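Local coordinates for protein membrane-bound lytic murein transglycosylase A (Burkholderia pseudomallei, PDB 6QK4) that probably cleaves the glycosidic linkage between N-acetylmuramic acid and N-acetylglucosamine in peptidoglycan, with formation of a 1,6-anhydro bond in the N-acetylmuramic acid, at residues 123-128 against 162-167; 174-177 against 181-184. All coordinates share one frame; numbering follows the deposited sequence.

In the fold
Both contacts fall within the MltA-specific insert region and on the same side of the chain's centre, with their own centres about 13 Å apart. They follow one another along the chain: contact 1 ends on helix 161-170, and the next element, strand 173-177, opens the hairpin of contact 2. Leu125 joins them physically, its CD1 lying 4.2 Å from CG2 of Val175. Strand 154-158 is a shared neighbour, pairing with strand 123-126 and packing under Val175, Leu177 and Met183. Contact 1 therefore lays a helix over beta structure, while contact 2 is strand pairing within it. The centres lie about 19 and 18 Å from the centre of the chain.

Contact 1 (123-128 against 162-167); sequences YALYRW and IEAFFL
Strand 123-126 and helix 161-170 come nearest at Leu125 and Ala164, whose CA atoms are 7.0 Å apart, a spacing that leaves the meeting to side chains. This is helix-on-sheet packing inside the MltA-specific insert region, small in area but wholly buried. Leu125 reaches from the strand toward the helix with both branches of its fork engaged. Its CD2 rests against the CB of Ala164 at 3.9 Å, where the short side chain lets the leucine come close to the helix backbone. Its CD1 meets the CD2 branch of Leu167, one turn further along. Leu167 holds CG anti to its backbone N (chi1 170°), which extends the side chain from the helix until it crosses that of Leu125 at about a right angle. Phe242 of strand 240-244 touches both leucines, and Val156 of strand 154-158 packs on Leu125, so the two neighbouring strands add apolar surface around the leucines. At the start of the helix, the carboxylate oxygen OD1 of Asp160 accepts a hydrogen bond from Glu163 N. Packing is tightest between the leucines, where Leu125 CD1 and Leu167 CD2 are 3.3 Å apart, inside the usual van der Waals distance for two methyl groups.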
loop_
_atom_site.group_PDB
_atom_site.type_symbol
_atom_site.label_atom_id
_atom_site.label_comp_id
_atom_site.label_asym_id
_atom_site.label_seq_id
_atom_site.Cartn_x
_atom_site.Cartn_y
_atom_site.Cartn_z
ATOM N N TYR A 123 17.170 16.590 -7.291
ATOM C CA TYR A 123 17.354 15.203 -7.720
ATOM C C TYR A 123 16.248 14.845 -8.694
ATOM O O TYR A 123 15.091 14.810 -8.297
ATOM C CB TYR A 123 17.311 14.262 -6.510
ATOM C CG TYR A 123 18.274 14.713 -5.452
ATOM C CD1 TYR A 123 19.603 14.375 -5.538
ATOM C CD2 TYR A 123 17.857 15.497 -4.382
ATOM C CE1 TYR A 123 20.498 14.783 -4.573
ATOM C CE2 TYR A 123 18.773 15.951 -3.423
ATOM C CZ TYR A 123 20.064 15.567 -3.520
ATOM O OH TYR A 123 20.965 15.980 -2.548
ATOM N N ALA A 124 16.596 14.545 -9.945
ATOM C CA ALA A 124 15.579 14.413 -10.989
ATOM C C ALA A 124 14.954 13.024 -11.033
ATOM O O ALA A 124 15.645 12.023 -10.835
ATOM C CB ALA A 124 16.187 14.684 -12.367
ATOM N N LEU A 125 13.659 12.978 -11.325
ATOM C CA LEU A 125 13.029 11.809 -11.932
ATOM C C LEU A 125 13.059 11.992 -13.455
ATOM O O LEU A 125 12.869 13.099 -13.958
ATOM C CB LEU A 125 11.582 11.640 -11.437
ATOM C CG LEU A 125 11.381 11.705 -9.918
ATOM C CD1 LEU A 125 9.868 11.477 -9.552
ATOM C CD2 LEU A 125 12.287 10.695 -9.236
ATOM N N TYR A 126 13.257 10.900 -14.196
ATOM C CA TYR A 126 13.432 10.983 -15.652
ATOM C C TYR A 126 12.354 10.256 -16.435
ATOM O O TYR A 126 11.921 9.165 -16.037
ATOM C CB TYR A 126 14.769 10.383 -16.052
ATOM C CG TYR A 126 15.923 11.111 -15.486
ATOM C CD1 TYR A 126 16.512 12.176 -16.194
ATOM C CD2 TYR A 126 16.473 10.738 -14.274
ATOM C CE1 TYR A 126 17.597 12.843 -15.686
ATOM C CE2 TYR A 126 17.555 11.428 -13.767
ATOM C CZ TYR A 126 18.096 12.473 -14.478
ATOM O OH TYR A 126 19.168 13.142 -13.927
ATOM N N ARG A 127 11.894 10.873 -17.536
ATOM C CA ARG A 127 11.103 10.150 -18.526
ATOM C C ARG A 127 11.995 9.208 -19.327
ATOM O O ARG A 127 13.232 9.287 -19.289
ATOM C CB ARG A 127 10.432 11.093 -19.520
ATOM C CG ARG A 127 9.622 12.181 -18.914
ATOM C CD ARG A 127 9.070 13.119 -20.004
ATOM N NE ARG A 127 9.428 14.510 -19.729
ATOM C CZ ARG A 127 8.566 15.445 -19.318
ATOM N NH1 ARG A 127 7.276 15.157 -19.139
ATOM N NH2 ARG A 127 8.998 16.679 -19.085
ATOM N N TRP A 128 11.357 8.323 -20.092
ATOM C CA TRP A 128 12.130 7.520 -21.028
ATOM C C TRP A 128 12.892 8.462 -21.975
ATOM O O TRP A 128 12.310 9.427 -22.486
ATOM C CB TRP A 128 11.213 6.565 -21.800
ATOM C CG TRP A 128 11.965 5.658 -22.732
ATOM C CD1 TRP A 128 12.233 5.892 -24.053
ATOM C CD2 TRP A 128 12.560 4.389 -22.419
ATOM N NE1 TRP A 128 12.947 4.848 -24.581
ATOM C CE2 TRP A 128 13.167 3.914 -23.603
ATOM C CE3 TRP A 128 12.636 3.609 -21.263
ATOM C CZ2 TRP A 128 13.830 2.691 -23.669
ATOM C CZ3 TRP A 128 13.296 2.392 -21.322
ATOM C CH2 TRP A 128 13.899 1.947 -22.524
ATOM N N ILE A 162 17.340 9.377 -1.859
ATOM C CA ILE A 162 16.893 8.089 -1.311
ATOM C C ILE A 162 15.406 7.877 -1.574
ATOM O O ILE A 162 14.986 6.792 -2.000
ATOM C CB ILE A 162 17.199 7.979 0.201
ATOM C CG1 ILE A 162 18.678 8.256 0.499
ATOM C CG2 ILE A 162 16.743 6.610 0.752
ATOM C CD1 ILE A 162 19.606 7.176 0.033
ATOM N N GLU A 163 14.579 8.909 -1.357
ATOM C CA GLU A 163 13.176 8.811 -1.753
ATOM C C GLU A 163 13.007 8.555 -3.249
ATOM O O GLU A 163 12.122 7.794 -3.647
ATOM C CB GLU A 163 12.417 10.072 -1.354
ATOM C CG GLU A 163 12.461 10.328 0.136
ATOM C CD GLU A 163 11.666 11.546 0.589
ATOM O OE1 GLU A 163 10.752 11.983 -0.121
ATOM O OE2 GLU A 163 11.966 12.054 1.701
ATOM N N ALA A 164 13.797 9.232 -4.097
ATOM C CA ALA A 164 13.722 8.990 -5.535
ATOM C C ALA A 164 14.033 7.533 -5.857
ATOM O O ALA A 164 13.354 6.896 -6.668
ATOM C CB ALA A 164 14.719 9.913 -6.269
ATOM N N PHE A 165 15.074 7.004 -5.229
ATOM C CA PHE A 165 15.461 5.614 -5.400
ATOM C C PHE A 165 14.327 4.677 -5.035
ATOM O O PHE A 165 14.056 3.710 -5.752
ATOM C CB PHE A 165 16.672 5.344 -4.521
ATOM C CG PHE A 165 17.239 3.980 -4.662
ATOM C CD1 PHE A 165 16.733 2.912 -3.900
ATOM C CD2 PHE A 165 18.319 3.757 -5.543
ATOM C CE1 PHE A 165 17.290 1.622 -4.001
ATOM C CE2 PHE A 165 18.911 2.462 -5.641
ATOM C CZ PHE A 165 18.397 1.414 -4.871
ATOM N N PHE A 166 13.681 4.906 -3.893
ATOM C CA PHE A 166 12.592 3.991 -3.517
ATOM C C PHE A 166 11.315 4.225 -4.281
ATOM O O PHE A 166 10.514 3.293 -4.407
ATOM C CB PHE A 166 12.357 4.054 -2.004
ATOM C CG PHE A 166 13.443 3.316 -1.257
ATOM C CD1 PHE A 166 13.575 1.937 -1.407
ATOM C CD2 PHE A 166 14.388 3.990 -0.519
ATOM C CE1 PHE A 166 14.598 1.256 -0.792
ATOM C CE2 PHE A 166 15.407 3.308 0.120
ATOM C CZ PHE A 166 15.525 1.949 -0.020
ATOM N N LEU A 167 11.137 5.411 -4.871
ATOM C CA LEU A 167 10.034 5.567 -5.802
ATOM C C LEU A 167 10.275 4.717 -7.036
ATOM O O LEU A 167 9.337 4.116 -7.569
ATOM C CB LEU A 167 9.868 7.044 -6.167
ATOM C CG LEU A 167 8.936 7.411 -7.301
ATOM C CD1 LEU A 167 7.528 7.166 -6.791
ATOM C CD2 LEU A 167 9.049 8.849 -7.645
#

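Contact 2 (174-177 against 181-184); sequences RVVL and TVMR
Arg174 and Arg184 face each other as a non-hydrogen-bonded pair, their side chains lying alongside one another and pointing the same way. The guanidinium planes are nearly perpendicular, 82° apart: Arg184 NH2 sits over one face of the Arg174 group, toward its rim, while Arg174 NH2 lies at the edge of the Arg184 group, 3.7 Å from Arg184 NE. These like charges approach without bonding, and the Arg174 end is secured elsewhere, its NH1 giving a hydrogen bond to Asp257 O; its NE is buried without a partner. Arg174 is bent, with chi3 nearly eclipsed at -5°, and its CG runs past Val182 CG1 at 3.7 Å. That methyl also lies over the centre of the Arg184 guanidinium, so Val182 packs against both arginines.

Beyond the arginines, Val175 and Met183 exchange two backbone hydrogen bonds, and Leu177 N adds a third to Thr181 O at 2.9 Å. On the face carrying Val175 and Met183, the methionine stretches out from the sheet, its CG anti to the backbone N, toward Leu155 and Val156 of strand 154-158. Leu177 CD1 leans obliquely on Met183 CB at 4.1 Å and presses more closely on Thr181 CG2, at 3.5 Å. Strand 101-114 flanks strand 173-177 on its other edge through backbone bonds to Arg174 and Val176. Strands 174-177 and 182-184 run at 159° to one another, and with the three-residue connection between Leu177 and Thr181 they form an antiparallel beta hairpin of the MltA-specific insert region.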
loop_
_atom_site.group_PDB
_atom_site.type_symbol
_atom_site.label_atom_id
_atom_site.label_comp_id
_atom_site.label_asym_id
_atom_site.label_seq_id
_atom_site.Cartn_x
_atom_site.Cartn_y
_atom_site.Cartn_z
ATOM N N ARG A 174 3.279 9.654 -5.984
ATOM C CA ARG A 174 2.783 11.008 -6.164
ATOM C C ARG A 174 3.830 12.005 -5.675
ATOM O O ARG A 174 4.567 11.747 -4.722
ATOM C CB ARG A 174 1.437 11.193 -5.439
ATOM C CG ARG A 174 1.413 12.263 -4.415
ATOM C CD ARG A 174 0.208 12.133 -3.509
ATOM N NE ARG A 174 -0.724 11.079 -3.883
ATOM C CZ ARG A 174 -1.982 11.058 -3.451
ATOM N NH1 ARG A 174 -2.410 12.031 -2.648
ATOM N NH2 ARG A 174 -2.806 10.078 -3.804
ATOM N N VAL A 175 3.921 13.137 -6.363
ATOM C CA VAL A 175 4.895 14.173 -6.026
ATOM C C VAL A 175 4.127 15.448 -5.673
ATOM O O VAL A 175 3.405 15.998 -6.514
ATOM C CB VAL A 175 5.870 14.429 -7.188
ATOM C CG1 VAL A 175 6.926 15.459 -6.750
ATOM C CG2 VAL A 175 6.560 13.113 -7.582
ATOM N N VAL A 176 4.249 15.883 -4.424
ATOM C CA VAL A 176 3.650 17.142 -3.999
ATOM C C VAL A 176 4.588 18.250 -4.455
ATOM O O VAL A 176 5.740 18.289 -4.023
ATOM C CB VAL A 176 3.461 17.174 -2.481
ATOM C CG1 VAL A 176 2.987 18.542 -2.056
ATOM C CG2 VAL A 176 2.471 16.090 -2.066
ATOM N N LEU A 177 4.113 19.113 -5.363
ATOM C CA LEU A 177 4.975 20.139 -5.959
ATOM C C LEU A 177 4.882 21.460 -5.206
ATOM O O LEU A 177 3.860 21.770 -4.584
ATOM C CB LEU A 177 4.621 20.401 -7.419
ATOM C CG LEU A 177 4.743 19.217 -8.376
ATOM C CD1 LEU A 177 4.110 19.557 -9.723
ATOM C CD2 LEU A 177 6.197 18.827 -8.549
ATOM N N THR A 181 0.327 22.120 -6.318
ATOM C CA THR A 181 -0.312 21.076 -7.114
ATOM C C THR A 181 0.352 19.721 -6.843
ATOM O O THR A 181 1.353 19.631 -6.127
ATOM C CB THR A 181 -0.244 21.432 -8.604
ATOM O OG1 THR A 181 -1.153 20.602 -9.332
ATOM C CG2 THR A 181 1.132 21.227 -9.153
ATOM N N VAL A 182 -0.227 18.652 -7.406
ATOM C CA VAL A 182 0.261 17.287 -7.181
ATOM C C VAL A 182 0.466 16.629 -8.535
ATOM O O VAL A 182 -0.361 16.777 -9.434
ATOM C CB VAL A 182 -0.719 16.473 -6.309
ATOM C CG1 VAL A 182 -0.310 14.995 -6.249
ATOM C CG2 VAL A 182 -0.753 17.038 -4.936
ATOM N N MET A 183 1.586 15.941 -8.703
ATOM C CA MET A 183 1.858 15.226 -9.939
ATOM C C MET A 183 1.877 13.737 -9.647
ATOM O O MET A 183 2.679 13.291 -8.819
ATOM C CB MET A 183 3.204 15.663 -10.510
ATOM C CG MET A 183 3.510 14.997 -11.789
ATOM S SD MET A 183 5.193 15.280 -12.337
ATOM C CE MET A 183 5.114 14.224 -13.711
ATOM N N ARG A 184 1.027 12.962 -10.324
ATOM C CA ARG A 184 1.108 11.504 -10.207
ATOM C C ARG A 184 2.051 10.954 -11.274
ATOM O O ARG A 184 1.994 11.356 -12.436
ATOM C CB ARG A 184 -0.275 10.858 -10.324
ATOM C CG ARG A 184 -1.226 11.473 -9.338
ATOM C CD ARG A 184 -2.142 10.485 -8.602
ATOM N NE ARG A 184 -2.767 11.088 -7.405
ATOM C CZ ARG A 184 -3.431 12.249 -7.385
ATOM N NH1 ARG A 184 -3.605 12.961 -8.501
ATOM N NH2 ARG A 184 -3.946 12.696 -6.251
#